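Local coordinates for protein HPT domain (Escherichia coli, PDB 2A0B) that relays phosphoryl groups through a phosphorylatable histidine, as the phosphotransfer domain of the sensor kinase ArcB in the four-step phosphorelay that activates ArcA, at residues V44-L47 and E48-T52; V60-G63 and H64-K67. All blocks are in the same frame, centred on the assembly; numbering follows the deposited sequence. Where two conformers were deposited one is given.

In the fold
Both contacts are local, between side chains three or four residues apart within one helix of the ArcB HPt domain, a four-helix bundle. Contact 1 lies near the end of helix 26-52 and contact 2 in the next helix of the chain, 56-72; their centres are 11 Å apart. The two helices meet through side chains: Leu47 CD1 packs 3.6 Å from Ile66 CD1, and Val46 CG1 lies 3.6 Å from Glu62 CD. Contact 2 carries the phosphorylation site itself, His64, whose side chain is about 9 Å from that of Leu47. The zinc ion is a separate site, about 12 Å from the Val44 side chain and about 11 Å from that of Ile66.

Contact 1: V44-L47 and E48-T52; sequences VSVL and ESNLT
Val46 and Asn50, one helical turn apart, run alongside each other in a common direction, with Val46 CG1 3.4 Å from Asn50 OD1 as deposited. That methyl is anti to the backbone N (chi1 169°), which swings it toward the Asn50 amide. The backbone of the same pair is joined by Asn50 N to Val46 O at 3.0 Å. Asn50 OD1 also comes within 3.1 Å of Val46 O; such an approach of two acceptors brings no bond and leaves the rotation of the amide in doubt. On another side of the helix, Glu48 CG, in the conformer given, rests 3.3 Å from Val44 O, the carbonyl that receives Glu48 N at 2.9 Å. The turn is regular alpha-helix, in the helix 26-52 of the HPt four-helix bundle, and Leu51 N to Leu47 O continues the i to i+4 pattern. Farther out, neighbouring helices cover different sides: Leu47 also touches Glu62, and Asn50 packs on Ile59, of helix 56-72, whereas Val44 meets Met104 and Trp108 of helix 93-122. Glu48 leans on Ile101 of that last helix. In the conformer given, Ser45 OG makes a hydrogen bond back to Pro41 O.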
loop_
_atom_site.group_PDB
_atom_site.type_symbol
_atom_site.label_atom_id
_atom_site.label_comp_id
_atom_site.label_asym_id
_atom_site.label_seq_id
_atom_site.Cartn_x
_atom_site.Cartn_y
_atom_site.Cartn_z
ATOM N N VAL A 44 -2.393 -0.327 9.737
ATOM C CA VAL A 44 -1.059 0.240 10.186
ATOM C C VAL A 44 -0.969 0.121 11.693
ATOM O O VAL A 44 0.118 -0.252 12.193
ATOM C CB VAL A 44 -0.959 1.659 9.669
ATOM C CG1 VAL A 44 0.229 2.391 10.386
ATOM C CG2 VAL A 44 -0.701 1.780 8.182
ATOM N N SER A 45 -2.057 0.298 12.443
ATOM C CA SER A 45 -2.024 0.099 13.877
ATOM C C SER A 45 -1.640 -1.319 14.256
ATOM O O SER A 45 -0.913 -1.583 15.229
ATOM C CB SER A 45 -3.336 0.525 14.538
ATOM O OG SER A 45 -3.587 1.885 14.207
ATOM N N VAL A 46 -2.102 -2.341 13.519
ATOM C CA VAL A 46 -1.727 -3.720 13.786
ATOM C C VAL A 46 -0.245 -3.927 13.478
ATOM O O VAL A 46 0.422 -4.616 14.257
ATOM C CB VAL A 46 -2.571 -4.728 12.969
ATOM C CG1 VAL A 46 -2.024 -6.144 13.037
ATOM C CG2 VAL A 46 -4.004 -4.667 13.522
ATOM N N LEU A 47 0.295 -3.368 12.398
ATOM C CA LEU A 47 1.707 -3.439 12.100
ATOM C C LEU A 47 2.518 -2.895 13.311
ATOM O O LEU A 47 3.449 -3.598 13.705
ATOM C CB LEU A 47 2.199 -2.596 10.918
ATOM C CG LEU A 47 2.140 -3.212 9.537
ATOM C CD1 LEU A 47 2.482 -2.163 8.488
ATOM C CD2 LEU A 47 3.080 -4.427 9.449
ATOM N N GLU A 48 2.115 -1.737 13.761
ATOM C CA GLU A 48 2.865 -1.107 14.874
ATOM C C GLU A 48 2.797 -1.918 16.138
ATOM O O GLU A 48 3.823 -2.034 16.840
ATOM C CB GLU A 48 2.295 0.279 15.185
ATOM C CG GLU A 48 2.333 1.270 14.057
ATOM C CD GLU A 48 3.667 1.954 13.877
ATOM O OE1 GLU A 48 4.709 1.397 14.267
ATOM O OE2 GLU A 48 3.627 3.084 13.356
ATOM N N SER A 49 1.631 -2.467 16.481
ATOM C CA SER A 49 1.545 -3.210 17.744
ATOM C C SER A 49 2.374 -4.479 17.637
ATOM O O SER A 49 3.140 -4.832 18.556
ATOM C CB SER A 49 0.112 -3.359 18.206
ATOM O OG SER A 49 -0.583 -4.293 17.421
ATOM N N ASN A 50 2.412 -5.104 16.452
ATOM C CA ASN A 50 3.249 -6.285 16.260
ATOM C C ASN A 50 4.743 -5.932 16.317
ATOM O O ASN A 50 5.580 -6.687 16.836
ATOM C CB ASN A 50 2.879 -6.958 14.922
ATOM C CG ASN A 50 1.649 -7.845 15.078
ATOM O OD1 ASN A 50 0.659 -7.749 14.346
ATOM N ND2 ASN A 50 1.723 -8.797 16.006
ATOM N N LEU A 51 5.090 -4.753 15.813
ATOM C CA LEU A 51 6.490 -4.310 15.830
ATOM C C LEU A 51 6.886 -4.170 17.316
ATOM O O LEU A 51 7.927 -4.727 17.683
ATOM C CB LEU A 51 6.676 -3.006 15.085
ATOM C CG LEU A 51 8.108 -2.461 15.016
ATOM C CD1 LEU A 51 9.057 -3.466 14.352
ATOM C CD2 LEU A 51 8.140 -1.101 14.360
ATOM N N THR A 52 6.025 -3.561 18.102
ATOM C CA THR A 52 6.340 -3.392 19.541
ATOM C C THR A 52 6.499 -4.700 20.282
ATOM O O THR A 52 7.406 -4.915 21.105
ATOM C CB THR A 52 5.252 -2.585 20.251
ATOM O OG1 THR A 52 5.270 -1.268 19.697
ATOM C CG2 THR A 52 5.491 -2.521 21.765
#

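Contact 2: V60-G63 and H64-K67; sequences VEEG and HKIK
Glu62 and Lys65, three residues apart on one helix, send their side chains across each other at a slant and meet at their charged ends. In the conformer given, Lys65 NZ donates to Glu62 OE1 at 2.8 Å, forming a salt bridge; it arrives on the syn side of the carboxylate, 23° out of its plane. Bends bring the ends together: the glutamate turns at chi2 (70°), and the lysine, extended as far as CD, turns at chi3 (-62°), which leaves Lys65 CE 3.3 Å from Glu62 OE1. A water closes the arrangement, donating to Glu62 OE2 and accepting from Lys65 NZ, each at 2.7 Å, so in that conformer both carboxylate oxygens are tied to the ammonium group, one directly and one through water. The pair belongs to helix 56-72 of the HPt four-helix bundle, the helix that bears the phosphorylation site His64. Ile66, one turn on, shares the face toward helix 26-52 with Glu62: its CG1 and CD1 lie against Glu62 O, with CG1 at 3.4 Å, while its N donates to that same oxygen at 2.9 Å. Ile66 and Glu62 both pack on Tyr43 of helix 26-52. The base of the His64 side chain stays close to the preceding turn, CB being 3.4 Å from Glu61 O, but the ring leads away from it. Its rotation is probably steadied by the hydrogen bond between His64 ND1 and Gln86 OE1. Lys67 likewise extends outward, and its NZ is bonded to Gln83 OE1.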
loop_
_atom_site.group_PDB
_atom_site.type_symbol
_atom_site.label_atom_id
_atom_site.label_comp_id
_atom_site.label_asym_id
_atom_site.label_seq_id
_atom_site.Cartn_x
_atom_site.Cartn_y
_atom_site.Cartn_z
ATOM N N VAL A 60 4.788 -10.035 9.398
ATOM C CA VAL A 60 4.825 -10.552 8.041
ATOM C C VAL A 60 3.361 -10.758 7.565
ATOM O O VAL A 60 3.152 -10.483 6.391
ATOM C CB VAL A 60 5.606 -11.890 8.048
ATOM C CG1 VAL A 60 5.451 -12.652 6.735
ATOM C CG2 VAL A 60 7.094 -11.579 8.303
ATOM N N GLU A 61 2.507 -11.235 8.427
ATOM C CA GLU A 61 1.108 -11.486 7.998
ATOM C C GLU A 61 0.379 -10.202 7.624
ATOM O O GLU A 61 -0.268 -10.093 6.579
ATOM C CB GLU A 61 0.354 -12.224 9.110
ATOM C CG GLU A 61 0.281 -13.718 8.834
ATOM C CD GLU A 61 0.163 -14.575 10.077
ATOM O OE1 GLU A 61 -0.272 -14.049 11.126
ATOM O OE2 GLU A 61 0.518 -15.780 10.016
ATOM N N GLU A 62 0.615 -9.136 8.408
ATOM C CA GLU A 62 -0.035 -7.850 8.126
ATOM C C GLU A 62 0.597 -7.224 6.927
ATOM O O GLU A 62 -0.047 -6.551 6.059
ATOM C CB GLU A 62 -0.028 -6.962 9.386
ATOM C CG GLU A 62 -1.092 -5.879 9.338
ATOM C CD GLU A 62 -2.513 -6.427 9.473
ATOM O OE1 GLU A 62 -2.713 -7.630 9.706
ATOM O OE2 GLU A 62 -3.435 -5.605 9.334
ATOM N N GLY A 63 1.943 -7.333 6.741
ATOM C CA GLY A 63 2.588 -6.846 5.541
ATOM C C GLY A 63 1.926 -7.466 4.245
ATOM O O GLY A 63 1.750 -6.788 3.295
ATOM N N HIS A 64 1.740 -8.786 4.317
ATOM C CA HIS A 64 1.135 -9.493 3.158
ATOM C C HIS A 64 -0.288 -8.984 2.916
ATOM O O HIS A 64 -0.607 -8.842 1.702
ATOM C CB HIS A 64 1.078 -10.961 3.605
ATOM C CG HIS A 64 0.529 -11.861 2.502
ATOM N ND1 HIS A 64 1.166 -12.098 1.329
ATOM C CD2 HIS A 64 -0.676 -12.510 2.488
ATOM C CE1 HIS A 64 0.394 -12.931 0.569
ATOM N NE2 HIS A 64 -0.672 -13.159 1.282
ATOM N N LYS A 65 -1.033 -8.749 3.954
ATOM C CA LYS A 65 -2.410 -8.230 3.766
ATOM C C LYS A 65 -2.392 -6.869 3.085
ATOM O O LYS A 65 -3.090 -6.598 2.094
ATOM C CB LYS A 65 -3.103 -8.202 5.098
ATOM C CG LYS A 65 -4.622 -8.058 5.148
ATOM C CD LYS A 65 -5.088 -7.845 6.587
ATOM C CE LYS A 65 -4.728 -9.040 7.453
ATOM N NZ LYS A 65 -5.075 -8.841 8.887
ATOM N N ILE A 66 -1.480 -5.976 3.584
ATOM C CA ILE A 66 -1.424 -4.671 2.909
ATOM C C ILE A 66 -0.929 -4.754 1.536
ATOM O O ILE A 66 -1.345 -3.976 0.630
ATOM C CB ILE A 66 -0.486 -3.757 3.821
ATOM C CG1 ILE A 66 -1.196 -3.454 5.114
ATOM C CG2 ILE A 66 -0.169 -2.483 3.066
ATOM C CD1 ILE A 66 -0.219 -2.961 6.220
ATOM N N LYS A 67 0.064 -5.578 1.132
ATOM C CA LYS A 67 0.622 -5.766 -0.150
ATOM C C LYS A 67 -0.584 -6.081 -1.155
ATOM O O LYS A 67 -0.600 -5.469 -2.186
ATOM C CB LYS A 67 1.630 -6.917 -0.181
ATOM C CG LYS A 67 2.184 -7.149 -1.563
ATOM C CD LYS A 67 2.986 -8.429 -1.701
ATOM C CE LYS A 67 3.439 -8.662 -3.145
ATOM N NZ LYS A 67 4.018 -10.058 -3.180
HETATM O O HOH W 1 -5.724 -6.612 10.275
#